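Local coordinates for envelopment polyprotein (Bovine Schmallenberg virus BH80/Germany/2011, PDB 7A56), which supplies the class II membrane fusion glycoprotein Gc, which probably merges viral and cellular membranes during entry and is here in its postfusion conformation, at residues T355-I361 with A376-N382; S237-I242 with M324-V330; I52-Y56 with L85-I89. All blocks are in the same frame, centred on the assembly; numbering follows the deposited sequence.

In the fold
The three contacts follow one another along the chain in the order 3, 2, 1. Contact 3 sets a loop against strand 86-92, contact 2 joins a loop and the start of strand 241-245 to strand 325-328 near the centre of the chain, and contact 1 pairs the two strands, 356-365 and 373-381, of a hairpin. Contacts 1 and 3, with centres about 20 Å apart, touch where Asn382 O meets Ile53 CD1 at 3.9 Å. Contact 2 stands apart, its nearest atoms about 11 Å from contact 1 and about 10 Å from contact 3. Bound sodium lies about 7 Å from Gly88 and about 13 Å from the Asn382 side chain.

Contact 1: T355-I361 with A376-N382; sequences TVTIDEI and ALKLSTN
Ile358 and Leu379 lie side by side and point the same way, with Ile358 CG1 pressed on Leu379 CD2 at 3.5 Å, tight for two carbons. Val356 and Thr381 run alongside each other likewise on this apolar face. The other face is polar. Ser380 OG gives its proton to the syn lone pair of Asp359 OD2 (2.7 Å), while Thr357 OG1, set between its backbone N and carbonyl carbon (chi1 58°), reaches Asp359 OD1 at 2.8 Å. Two hydroxyls thus fix the turn of one carboxylate. Beyond it Glu360 and Lys378 lie side by side, and the lysine bends at its last torsion (chi4 87°) to form a salt bridge in which NZ stands 3.5 Å from both Glu360 OE1 and OE2. Asp359 and Glu360 both face Lys378 in a classic beta bulge, Lys378 O accepting from Glu360 N and, at a doubtfully short distance, from Asp359 N. At the open end Asn382 OD1 takes the N-H of Thr355 from above its amide plane. The apolar face lies on strands 422-426 and 429-433, consistent with the beta sandwich of a class II domain III, and strand 373-381 continues the sheet to strand 408-414.

Contact 2: S237-I242 with M324-V330; sequences SMPNII and MEVHKKV
Lys328 NZ is gripped by a water that ties it to Ser237 across the contact: the water accepts from NZ at 2.6 Å and donates to Ser237 O at 3.0 Å. Thr315 OG1 is a further hydrogen-bonding partner of the ammonium, and Asp313 adds a long, weak ion pair. The lysine chain is extended up to CE and bends only at its last torsion (chi4 76°), which turns NZ toward these oxygens. Its CD passes Ser237 OG at 3.7 Å; that hydroxyl is itself hydrogen-bonded to Asn111. Nearer the backbone of the same lysine, CB meets Met238 CG at 4.0 Å as the two side chains slide past each other in opposite directions. The thioether chain of Met238 bends at chi3 (74°), so that CE lands over the backbone of strand 325-328, 3.3 Å from Val326 O, and also touches Val326 CG1. This strand belongs to the extended antiparallel beta structure of a class II fusion protein: it pairs with strands 98-134 and 316-318, while strand 241-245 pairs with strand 187-192. Where the start of strand 241-245 comes up to segment 324-330, Ile242 and Met324 reach toward each other tip to tip, CD1 to CE at 3.9 Å, and the same CD1 rests on Val326 CG2 at 4.0 Å. Glu325 and His327 leave the strand on the side away from segment 237-242, where His327 NE2 donates to Glu325 OE1 at 2.7 Å, nearly in the ring plane. Val330 packs on Gln234 of the second subunit.

Contact 3: I52-Y56 with L85-I89; sequences IIPQY and LSAGI
Pro54 and Ser86 bring their backbones within 4.6 Å, CA to CA, where the irregular segment 52-56 runs at about a right angle (87°) to the start of strand 86-92. The direct hydrogen bond runs from Tyr56 N to Ser86 O, 3.0 Å. The pyrrolidine of Pro54 lies on the main chain of Ala87 and Gly88: CB is 3.4 Å from Ala87 C, and CG comes close to the N and CA of Gly88, which has no side chain to interfere. Ser86 OG, held between its own N and carbonyl carbon (chi1 63°), tucks against Pro54 CA at 3.1 Å and Ile52 CG2 at 3.5 Å. Tyr56 CB meets Leu85 CG at 4.0 Å, and Ala87 CB sits at the ring edge, near its plane. Tyr56 OH is hydrogen-bonded to Gln231 of the second subunit, while Gln55 OE1 takes the N-H of Ser386, so the loop itself is tied to the second subunit and to the segment at Ser386. Water 2 accepts from Gln55 N and Ser86 N, and water 3 lies within hydrogen-bonding distance of Tyr56 O, at 2.8 Å, and of Gly88 O. Between the two segments ordered waters thus supplement the one direct hydrogen bond in a contact made otherwise mostly of carbon, while neighbouring strands pair most of the strand's backbone.

Contact 1: T355-I361 with A376-N382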
ATOM      1  N   THR A 355     -29.058  17.175   8.774  1.00 41.76           N
ATOM      2  CA  THR A 355     -28.974  18.173   9.848  1.00 42.52           C
ATOM      3  C   THR A 355     -28.039  17.643  10.939  1.00 40.35           C
ATOM      4  O   THR A 355     -28.415  16.755  11.703  1.00 37.68           O
ATOM      5  CB  THR A 355     -30.351  18.465  10.416  1.00 45.28           C
ATOM      6  OG1 THR A 355     -31.195  18.929   9.364  1.00 47.55           O
ATOM      7  CG2 THR A 355     -30.287  19.557  11.537  1.00 47.28           C
ATOM      8  N   VAL A 356     -26.822  18.169  10.991  1.00 43.98           N
ATOM      9  CA  VAL A 356     -25.801  17.757  11.958  1.00 43.99           C
ATOM     10  C   VAL A 356     -25.432  18.970  12.797  1.00 45.14           C
ATOM     11  O   VAL A 356     -25.324  20.082  12.270  1.00 43.93           O
ATOM     12  CB  VAL A 356     -24.551  17.172  11.269  1.00 45.50           C
ATOM     13  CG1 VAL A 356     -23.508  16.752  12.302  1.00 45.47           C
ATOM     14  CG2 VAL A 356     -24.930  15.997  10.383  1.00 43.89           C
ATOM     15  N   THR A 357     -25.293  18.767  14.110  1.00 45.82           N
ATOM     16  CA  THR A 357     -24.752  19.783  14.997  1.00 46.13           C
ATOM     17  C   THR A 357     -23.583  19.193  15.783  1.00 44.91           C
ATOM     18  O   THR A 357     -23.627  18.035  16.217  1.00 42.78           O
ATOM     19  CB  THR A 357     -25.807  20.337  15.988  1.00 49.89           C
ATOM     20  OG1 THR A 357     -26.348  19.259  16.773  1.00 50.04           O
ATOM     21  CG2 THR A 357     -26.958  21.092  15.248  1.00 50.82           C
ATOM     22  N   ILE A 358     -22.536  19.992  15.966  1.00 46.19           N
ATOM     23  CA  ILE A 358     -21.437  19.625  16.863  1.00 46.08           C
ATOM     24  C   ILE A 358     -21.768  20.172  18.243  1.00 48.56           C
ATOM     25  O   ILE A 358     -21.588  21.359  18.511  1.00 47.37           O
ATOM     26  CB  ILE A 358     -20.097  20.146  16.365  1.00 46.28           C
ATOM     27  CG1 ILE A 358     -19.808  19.542  14.991  1.00 42.06           C
ATOM     28  CG2 ILE A 358     -19.020  19.842  17.443  1.00 48.49           C
ATOM     29  CD1 ILE A 358     -18.641  20.145  14.263  1.00 41.33           C
ATOM     30  N   ASP A 359     -22.286  19.310  19.122  1.00 50.22           N
ATOM     31  CA  ASP A 359     -22.800  19.793  20.395  1.00 53.64           C
ATOM     32  C   ASP A 359     -21.666  20.171  21.325  1.00 55.47           C
ATOM     33  O   ASP A 359     -21.773  21.144  22.078  1.00 57.22           O
ATOM     34  CB  ASP A 359     -23.695  18.735  21.045  1.00 54.67           C
ATOM     35  CG  ASP A 359     -24.837  18.307  20.133  1.00 54.54           C
ATOM     36  OD1 ASP A 359     -25.249  19.143  19.313  1.00 54.92           O
ATOM     37  OD2 ASP A 359     -25.317  17.156  20.227  1.00 53.53           O
ATOM     38  N   GLU A 360     -20.573  19.423  21.288  1.00 54.83           N
ATOM     39  CA  GLU A 360     -19.405  19.932  21.992  1.00 56.50           C
ATOM     40  C   GLU A 360     -18.153  19.372  21.355  1.00 52.24           C
ATOM     41  O   GLU A 360     -18.203  18.412  20.583  1.00 49.57           O
ATOM     42  CB  GLU A 360     -19.449  19.625  23.476  1.00 63.28           C
ATOM     43  CG  GLU A 360     -20.034  18.318  23.908  1.00 67.65           C
ATOM     44  CD  GLU A 360     -19.949  18.173  25.427  1.00 75.30           C
ATOM     45  OE1 GLU A 360     -20.994  18.325  26.104  1.00 79.90           O
ATOM     46  OE2 GLU A 360     -18.820  17.949  25.944  1.00 76.92           O
ATOM     47  N   ILE A 361     -17.031  20.020  21.660  1.00 53.35           N
ATOM     48  CA  ILE A 361     -15.725  19.616  21.146  1.00 51.45           C
ATOM     49  C   ILE A 361     -14.674  19.956  22.193  1.00 51.65           C
ATOM     50  O   ILE A 361     -14.600  21.090  22.679  1.00 52.54           O
ATOM     51  CB  ILE A 361     -15.395  20.282  19.794  1.00 52.85           C
ATOM     52  CG1 ILE A 361     -13.970  19.948  19.356  1.00 52.90           C
ATOM     53  CG2 ILE A 361     -15.614  21.793  19.860  1.00 56.48           C
ATOM     54  CD1 ILE A 361     -13.665  20.410  17.918  1.00 52.00           C
ATOM     55  N   ALA A 376     -12.328  15.006  21.133  1.00 52.32           N
ATOM     56  CA  ALA A 376     -13.620  14.361  21.353  1.00 50.53           C
ATOM     57  C   ALA A 376     -14.741  15.298  20.910  1.00 47.13           C
ATOM     58  O   ALA A 376     -14.836  16.440  21.373  1.00 47.92           O
ATOM     59  CB  ALA A 376     -13.800  13.990  22.828  1.00 52.46           C
ATOM     60  N   LEU A 377     -15.594  14.809  20.034  1.00 45.98           N
ATOM     61  CA  LEU A 377     -16.772  15.522  19.580  1.00 46.16           C
ATOM     62  C   LEU A 377     -18.027  14.828  20.100  1.00 46.37           C
ATOM     63  O   LEU A 377     -18.129  13.590  20.074  1.00 45.07           O
ATOM     64  CB  LEU A 377     -16.804  15.575  18.045  1.00 43.49           C
ATOM     65  CG  LEU A 377     -15.859  16.574  17.354  1.00 45.60           C
ATOM     66  CD1 LEU A 377     -14.402  16.166  17.466  1.00 46.22           C
ATOM     67  CD2 LEU A 377     -16.216  16.715  15.882  1.00 43.61           C
ATOM     68  N   LYS A 378     -19.001  15.628  20.529  1.00 46.36           N
ATOM     69  CA  LYS A 378     -20.379  15.162  20.648  1.00 48.42           C
ATOM     70  C   LYS A 378     -21.207  15.743  19.496  1.00 44.02           C
ATOM     71  O   LYS A 378     -21.331  16.974  19.377  1.00 43.38           O
ATOM     72  CB  LYS A 378     -20.977  15.540  22.005  1.00 55.14           C
ATOM     73  CG  LYS A 378     -20.344  14.804  23.182  1.00 61.09           C
ATOM     74  CD  LYS A 378     -21.404  14.404  24.193  1.00 67.53           C
ATOM     75  CE  LYS A 378     -20.781  13.859  25.465  1.00 72.96           C
ATOM     76  NZ  LYS A 378     -20.451  14.918  26.477  1.00 76.66           N
ATOM     77  N   LEU A 379     -21.778  14.848  18.687  1.00 44.15           N
ATOM     78  CA  LEU A 379     -22.523  15.163  17.462  1.00 45.11           C
ATOM     79  C   LEU A 379     -23.977  14.757  17.603  1.00 44.39           C
ATOM     80  O   LEU A 379     -24.274  13.688  18.150  1.00 45.03           O
ATOM     81  CB  LEU A 379     -21.999  14.421  16.231  1.00 47.06           C
ATOM     82  CG  LEU A 379     -20.618  14.769  15.725  1.00 52.36           C
ATOM     83  CD1 LEU A 379     -20.495  14.325  14.300  1.00 49.82           C
ATOM     84  CD2 LEU A 379     -20.390  16.254  15.868  1.00 53.90           C
ATOM     85  N   SER A 380     -24.869  15.594  17.067  1.00 42.21           N
ATOM     86  CA  SER A 380     -26.273  15.252  16.829  1.00 42.83           C
ATOM     87  C   SER A 380     -26.520  15.171  15.324  1.00 37.61           C
ATOM     88  O   SER A 380     -25.932  15.924  14.546  1.00 37.46           O
ATOM     89  CB  SER A 380     -27.219  16.275  17.458  1.00 44.37           C
ATOM     90  OG  SER A 380     -27.312  16.071  18.848  1.00 49.23           O
ATOM     91  N   THR A 381     -27.346  14.218  14.916  1.00 38.36           N
ATOM     92  CA  THR A 381     -27.676  14.092  13.501  1.00 35.60           C
ATOM     93  C   THR A 381     -29.095  13.572  13.382  1.00 36.59           C
ATOM     94  O   THR A 381     -29.572  12.800  14.224  1.00 36.47           O
ATOM     95  CB  THR A 381     -26.676  13.174  12.755  1.00 36.37           C
ATOM     96  OG1 THR A 381     -27.076  13.019  11.391  1.00 34.61           O
ATOM     97  CG2 THR A 381     -26.565  11.765  13.431  1.00 36.70           C
ATOM     98  N   ASN A 382     -29.790  14.042  12.352  1.00 35.48           N
ATOM     99  CA  ASN A 382     -31.153  13.571  12.125  1.00 37.23           C
ATOM    100  C   ASN A 382     -31.190  12.288  11.280  1.00 34.82           C
ATOM    101  O   ASN A 382     -32.289  11.769  11.008  1.00 35.95           O
ATOM    102  CB  ASN A 382     -32.014  14.703  11.500  1.00 38.64           C
ATOM    103  CG  ASN A 382     -31.556  15.126  10.087  1.00 37.42           C
ATOM    104  OD1 ASN A 382     -30.408  14.972   9.683  1.00 37.34           O
ATOM    105  ND2 ASN A 382     -32.486  15.677   9.341  1.00 40.93           N
TER

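Contact 2: S237-I242 with M324-V330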
ATOM      1  N   SER A 237      -4.812  -1.858   2.507  1.00 28.17           N
ATOM      2  CA  SER A 237      -4.979  -0.695   3.371  1.00 30.26           C
ATOM      3  C   SER A 237      -4.513  -1.001   4.800  1.00 30.79           C
ATOM      4  O   SER A 237      -4.126  -0.080   5.521  1.00 35.67           O
ATOM      5  CB  SER A 237      -6.468  -0.227   3.393  1.00 28.20           C
ATOM      6  OG  SER A 237      -7.453  -1.213   3.967  1.00 28.95           O
ATOM      7  N   MET A 238      -4.444  -2.236   5.159  1.00 25.81           N
ATOM      8  CA  MET A 238      -4.261  -2.545   6.581  1.00 22.76           C
ATOM      9  C   MET A 238      -2.802  -2.908   6.889  1.00 22.54           C
ATOM     10  O   MET A 238      -2.125  -3.500   6.061  1.00 23.21           O
ATOM     11  CB  MET A 238      -5.181  -3.696   6.969  1.00 23.43           C
ATOM     12  CG  MET A 238      -6.770  -3.219   6.846  1.00 23.04           C
ATOM     13  SD  MET A 238      -7.724  -4.471   7.545  1.00 28.36           S
ATOM     14  CE  MET A 238      -7.486  -4.345   9.361  1.00 26.01           C
ATOM     15  N   PRO A 239      -2.333  -2.532   8.073  1.00 23.24           N
ATOM     16  CA  PRO A 239      -0.903  -2.630   8.378  1.00 24.61           C
ATOM     17  C   PRO A 239      -0.447  -4.071   8.568  1.00 26.72           C
ATOM     18  O   PRO A 239      -1.196  -4.936   9.020  1.00 24.71           O
ATOM     19  CB  PRO A 239      -0.765  -1.847   9.697  1.00 23.86           C
ATOM     20  CG  PRO A 239      -2.092  -1.958  10.341  1.00 25.81           C
ATOM     21  CD  PRO A 239      -3.076  -1.816   9.127  1.00 23.36           C
ATOM     22  N   ASN A 240       0.823  -4.320   8.270  1.00 26.92           N
ATOM     23  CA  ASN A 240       1.299  -5.695   8.409  1.00 31.85           C
ATOM     24  C   ASN A 240       1.592  -6.043   9.864  1.00 25.32           C
ATOM     25  O   ASN A 240       1.287  -7.147  10.319  1.00 27.38           O
ATOM     26  CB  ASN A 240       2.540  -5.899   7.554  1.00 44.23           C
ATOM     27  CG  ASN A 240       2.317  -6.971   6.534  1.00 60.68           C
ATOM     28  OD1 ASN A 240       1.484  -6.822   5.601  1.00 61.35           O
ATOM     29  ND2 ASN A 240       3.001  -8.099   6.726  1.00 71.82           N
ATOM     30  N   ILE A 241       2.146  -5.107  10.606  1.00 23.03           N
ATOM     31  CA  ILE A 241       2.452  -5.325  12.020  1.00 24.61           C
ATOM     32  C   ILE A 241       1.838  -4.181  12.804  1.00 22.69           C
ATOM     33  O   ILE A 241       1.888  -3.028  12.382  1.00 23.23           O
ATOM     34  CB  ILE A 241       3.977  -5.427  12.264  1.00 24.94           C
ATOM     35  CG1 ILE A 241       4.470  -6.749  11.660  1.00 29.65           C
ATOM     36  CG2 ILE A 241       4.324  -5.386  13.797  1.00 24.04           C
ATOM     37  CD1 ILE A 241       5.934  -6.964  11.676  1.00 32.54           C
ATOM     38  N   ILE A 242       1.292  -4.498  13.962  1.00 19.72           N
ATOM     39  CA  ILE A 242       0.723  -3.492  14.839  1.00 22.44           C
ATOM     40  C   ILE A 242       1.203  -3.710  16.270  1.00 26.59           C
ATOM     41  O   ILE A 242       1.594  -4.810  16.660  1.00 27.44           O
ATOM     42  CB  ILE A 242      -0.829  -3.546  14.823  1.00 22.46           C
ATOM     43  CG1 ILE A 242      -1.288  -4.948  15.269  1.00 25.17           C
ATOM     44  CG2 ILE A 242      -1.336  -3.136  13.438  1.00 19.32           C
ATOM     45  CD1 ILE A 242      -2.836  -5.055  15.539  1.00 28.34           C
ATOM     46  N   MET A 324      -7.062 -13.158  16.377  1.00 52.01           N
ATOM     47  CA  MET A 324      -7.551 -11.805  16.653  1.00 48.38           C
ATOM     48  C   MET A 324      -8.071 -11.187  15.356  1.00 37.08           C
ATOM     49  O   MET A 324      -7.582 -11.554  14.318  1.00 34.79           O
ATOM     50  CB  MET A 324      -6.428 -10.916  17.206  1.00 50.23           C
ATOM     51  CG  MET A 324      -7.026  -9.624  17.688  1.00 52.90           C
ATOM     52  SD  MET A 324      -5.936  -8.374  18.292  1.00 56.09           S
ATOM     53  CE  MET A 324      -4.964  -7.992  16.880  1.00 52.59           C
ATOM     54  N   GLU A 325      -8.971 -10.200  15.405  1.00 36.39           N
ATOM     55  CA  GLU A 325      -9.501  -9.537  14.203  1.00 33.98           C
ATOM     56  C   GLU A 325      -9.463  -8.021  14.365  1.00 29.35           C
ATOM     57  O   GLU A 325      -9.835  -7.495  15.420  1.00 33.01           O
ATOM     58  CB  GLU A 325     -10.924  -9.994  13.918  1.00 37.06           C
ATOM     59  CG  GLU A 325     -11.522  -9.363  12.657  1.00 39.88           C
ATOM     60  CD  GLU A 325     -12.761 -10.093  12.153  1.00 47.10           C
ATOM     61  OE1 GLU A 325     -13.860  -9.472  12.139  1.00 44.39           O
ATOM     62  OE2 GLU A 325     -12.619 -11.273  11.748  1.00 50.90           O
ATOM     63  N   VAL A 326      -8.946  -7.329  13.350  1.00 26.40           N
ATOM     64  CA  VAL A 326      -8.886  -5.875  13.344  1.00 24.75           C
ATOM     65  C   VAL A 326      -9.781  -5.362  12.206  1.00 25.69           C
ATOM     66  O   VAL A 326      -9.806  -5.937  11.096  1.00 25.09           O
ATOM     67  CB  VAL A 326      -7.451  -5.360  13.197  1.00 25.50           C
ATOM     68  CG1 VAL A 326      -7.374  -3.802  13.119  1.00 22.61           C
ATOM     69  CG2 VAL A 326      -6.569  -5.963  14.398  1.00 25.06           C
ATOM     70  N   HIS A 327     -10.500  -4.271  12.501  1.00 27.21           N
ATOM     71  CA  HIS A 327     -11.379  -3.585  11.531  1.00 27.90           C
ATOM     72  C   HIS A 327     -10.784  -2.220  11.232  1.00 29.35           C
ATOM     73  O   HIS A 327     -10.210  -1.587  12.126  1.00 30.07           O
ATOM     74  CB  HIS A 327     -12.778  -3.418  12.101  1.00 31.98           C
ATOM     75  CG  HIS A 327     -13.509  -4.703  12.265  1.00 34.91           C
ATOM     76  ND1 HIS A 327     -14.780  -4.775  12.784  1.00 39.61           N
ATOM     77  CD2 HIS A 327     -13.170  -5.970  11.930  1.00 35.63           C
ATOM     78  CE1 HIS A 327     -15.195  -6.027  12.767  1.00 40.24           C
ATOM     79  NE2 HIS A 327     -14.228  -6.779  12.274  1.00 38.84           N
ATOM     80  N   LYS A 328     -10.852  -1.802   9.958  1.00 26.83           N
ATOM     81  CA  LYS A 328     -10.386  -0.490   9.531  1.00 24.37           C
ATOM     82  C   LYS A 328     -11.574   0.283   8.943  1.00 28.07           C
ATOM     83  O   LYS A 328     -12.264  -0.215   8.044  1.00 27.68           O
ATOM     84  CB  LYS A 328      -9.286  -0.568   8.468  1.00 27.64           C
ATOM     85  CG  LYS A 328      -8.739   0.826   8.118  1.00 27.70           C
ATOM     86  CD  LYS A 328      -7.616   0.810   7.093  1.00 28.84           C
ATOM     87  CE  LYS A 328      -7.247   2.242   6.695  1.00 28.91           C
ATOM     88  NZ  LYS A 328      -6.423   2.956   7.763  1.00 27.36           N
ATOM     89  N   LYS A 329     -11.766   1.507   9.454  1.00 29.04           N
ATOM     90  CA  LYS A 329     -12.644   2.497   8.856  1.00 31.32           C
ATOM     91  C   LYS A 329     -11.963   3.131   7.650  1.00 28.34           C
ATOM     92  O   LYS A 329     -10.811   3.575   7.712  1.00 29.20           O
ATOM     93  CB  LYS A 329     -12.992   3.572   9.878  1.00 35.69           C
ATOM     94  CG  LYS A 329     -13.711   3.020  11.082  1.00 43.24           C
ATOM     95  CD  LYS A 329     -14.277   4.118  11.971  1.00 49.06           C
ATOM     96  CE  LYS A 329     -13.635   4.090  13.377  1.00 56.68           C
ATOM     97  NZ  LYS A 329     -14.341   4.983  14.352  1.00 58.50           N
ATOM     98  N   VAL A 330     -12.717   3.209   6.568  1.00 25.68           N
ATOM     99  CA  VAL A 330     -12.239   3.554   5.253  1.00 24.55           C
ATOM    100  C   VAL A 330     -13.295   4.466   4.630  1.00 28.09           C
ATOM    101  O   VAL A 330     -14.441   4.536   5.089  1.00 29.74           O
ATOM    102  CB  VAL A 330     -12.006   2.305   4.369  1.00 26.37           C
ATOM    103  CG1 VAL A 330     -10.928   1.409   4.920  1.00 26.52           C
ATOM    104  CG2 VAL A 330     -13.326   1.467   4.212  1.00 26.52           C
TER
HETATM  105  O   HOH W   1      -4.328   1.390   8.118  1.00 42.07           O

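Contact 3: I52-Y56 with L85-I89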
ATOM      1  N   ILE A  52     -33.161   7.132   8.210  1.00 35.97           N
ATOM      2  CA  ILE A  52     -32.271   7.031   7.056  1.00 34.64           C
ATOM      3  C   ILE A  52     -32.869   7.984   6.029  1.00 34.04           C
ATOM      4  O   ILE A  52     -33.910   7.684   5.414  1.00 32.05           O
ATOM      5  CB  ILE A  52     -32.145   5.592   6.510  1.00 33.58           C
ATOM      6  CG1 ILE A  52     -31.538   4.612   7.552  1.00 33.45           C
ATOM      7  CG2 ILE A  52     -31.303   5.525   5.199  1.00 28.64           C
ATOM      8  CD1 ILE A  52     -32.111   3.205   7.342  1.00 35.51           C
ATOM      9  N   ILE A  53     -32.238   9.142   5.876  1.00 34.77           N
ATOM     10  CA  ILE A  53     -32.684  10.221   4.991  1.00 31.68           C
ATOM     11  C   ILE A  53     -31.550  10.464   3.990  1.00 29.08           C
ATOM     12  O   ILE A  53     -30.449  10.895   4.391  1.00 30.16           O
ATOM     13  CB  ILE A  53     -33.019  11.486   5.791  1.00 34.31           C
ATOM     14  CG1 ILE A  53     -34.101  11.187   6.852  1.00 37.41           C
ATOM     15  CG2 ILE A  53     -33.518  12.589   4.805  1.00 35.60           C
ATOM     16  CD1 ILE A  53     -34.367  12.325   7.783  1.00 40.57           C
ATOM     17  N   PRO A  54     -31.745  10.140   2.718  1.00 28.87           N
ATOM     18  CA  PRO A  54     -30.604  10.028   1.788  1.00 26.97           C
ATOM     19  C   PRO A  54     -29.922  11.363   1.471  1.00 26.25           C
ATOM     20  O   PRO A  54     -30.566  12.364   1.188  1.00 30.37           O
ATOM     21  CB  PRO A  54     -31.218   9.402   0.532  1.00 26.56           C
ATOM     22  CG  PRO A  54     -32.704   9.591   0.660  1.00 28.92           C
ATOM     23  CD  PRO A  54     -33.003   9.643   2.137  1.00 28.02           C
ATOM     24  N   GLN A  55     -28.588  11.348   1.505  1.00 26.21           N
ATOM     25  CA  GLN A  55     -27.778  12.527   1.200  1.00 25.90           C
ATOM     26  C   GLN A  55     -27.289  12.562  -0.236  1.00 27.52           C
ATOM     27  O   GLN A  55     -26.807  13.612  -0.680  1.00 30.56           O
ATOM     28  CB  GLN A  55     -26.501  12.545   2.093  1.00 23.93           C
ATOM     29  CG  GLN A  55     -26.777  12.845   3.566  1.00 25.31           C
ATOM     30  CD  GLN A  55     -25.608  12.437   4.403  1.00 28.10           C
ATOM     31  OE1 GLN A  55     -25.329  11.241   4.515  1.00 28.56           O
ATOM     32  NE2 GLN A  55     -24.862  13.409   4.951  1.00 29.26           N
ATOM     33  N   TYR A  56     -27.271  11.415  -0.916  1.00 24.32           N
ATOM     34  CA  TYR A  56     -26.580  11.274  -2.189  1.00 25.10           C
ATOM     35  C   TYR A  56     -27.581  11.278  -3.358  1.00 25.36           C
ATOM     36  O   TYR A  56     -28.598  10.574  -3.332  1.00 25.75           O
ATOM     37  CB  TYR A  56     -25.746   9.990  -2.186  1.00 25.80           C
ATOM     38  CG  TYR A  56     -24.807   9.861  -3.373  1.00 23.24           C
ATOM     39  CD1 TYR A  56     -23.539  10.481  -3.359  1.00 21.84           C
ATOM     40  CD2 TYR A  56     -25.215   9.205  -4.536  1.00 23.99           C
ATOM     41  CE1 TYR A  56     -22.689  10.390  -4.443  1.00 22.61           C
ATOM     42  CE2 TYR A  56     -24.360   9.093  -5.656  1.00 23.06           C
ATOM     43  CZ  TYR A  56     -23.108   9.681  -5.602  1.00 23.72           C
ATOM     44  OH  TYR A  56     -22.253   9.590  -6.659  1.00 24.04           O
ATOM     45  N   LEU A  85     -23.909   5.780   3.743  1.00 22.21           N
ATOM     46  CA  LEU A  85     -24.464   6.654   2.691  1.00 22.57           C
ATOM     47  C   LEU A  85     -25.726   6.067   2.079  1.00 23.90           C
ATOM     48  O   LEU A  85     -25.839   4.853   1.901  1.00 24.67           O
ATOM     49  CB  LEU A  85     -23.412   6.851   1.588  1.00 23.12           C
ATOM     50  CG  LEU A  85     -23.656   7.964   0.534  1.00 23.00           C
ATOM     51  CD1 LEU A  85     -23.644   9.304   1.162  1.00 22.52           C
ATOM     52  CD2 LEU A  85     -22.491   7.855  -0.491  1.00 20.67           C
ATOM     53  N   SER A  86     -26.652   6.943   1.659  1.00 21.98           N
ATOM     54  CA  SER A  86     -27.842   6.434   0.967  1.00 22.66           C
ATOM     55  C   SER A  86     -28.309   7.431  -0.093  1.00 23.25           C
ATOM     56  O   SER A  86     -27.973   8.628  -0.059  1.00 25.25           O
ATOM     57  CB  SER A  86     -29.004   6.108   1.931  1.00 23.11           C
ATOM     58  OG  SER A  86     -29.537   7.208   2.658  1.00 27.33           O
ATOM     59  N   ALA A  87     -29.108   6.910  -1.050  1.00 22.27           N
ATOM     60  CA  ALA A  87     -29.634   7.667  -2.196  1.00 23.34           C
ATOM     61  C   ALA A  87     -31.133   7.439  -2.272  1.00 23.63           C
ATOM     62  O   ALA A  87     -31.599   6.341  -1.937  1.00 27.46           O
ATOM     63  CB  ALA A  87     -29.015   7.187  -3.547  1.00 22.68           C
ATOM     64  N   GLY A  88     -31.909   8.448  -2.701  1.00 28.14           N
ATOM     65  CA  GLY A  88     -33.365   8.319  -2.745  1.00 25.56           C
ATOM     66  C   GLY A  88     -33.880   8.220  -4.165  1.00 26.71           C
ATOM     67  O   GLY A  88     -33.340   8.861  -5.067  1.00 28.92           O
ATOM     68  N   ILE A  89     -34.896   7.378  -4.368  1.00 26.31           N
ATOM     69  CA  ILE A  89     -35.634   7.291  -5.635  1.00 26.98           C
ATOM     70  C   ILE A  89     -37.090   7.460  -5.319  1.00 29.12           C
ATOM     71  O   ILE A  89     -37.659   6.668  -4.561  1.00 28.48           O
ATOM     72  CB  ILE A  89     -35.423   5.972  -6.390  1.00 27.48           C
ATOM     73  CG1 ILE A  89     -33.936   5.737  -6.654  1.00 30.40           C
ATOM     74  CG2 ILE A  89     -36.237   5.962  -7.741  1.00 27.30           C
ATOM     75  CD1 ILE A  89     -33.407   6.529  -7.843  1.00 32.45           C
TER
HETATM   76  O   HOH W   2     -27.008   9.398   3.124  1.00 22.58           O
HETATM   77  O   HOH W   3     -30.553   9.877  -5.225  1.00 32.14           O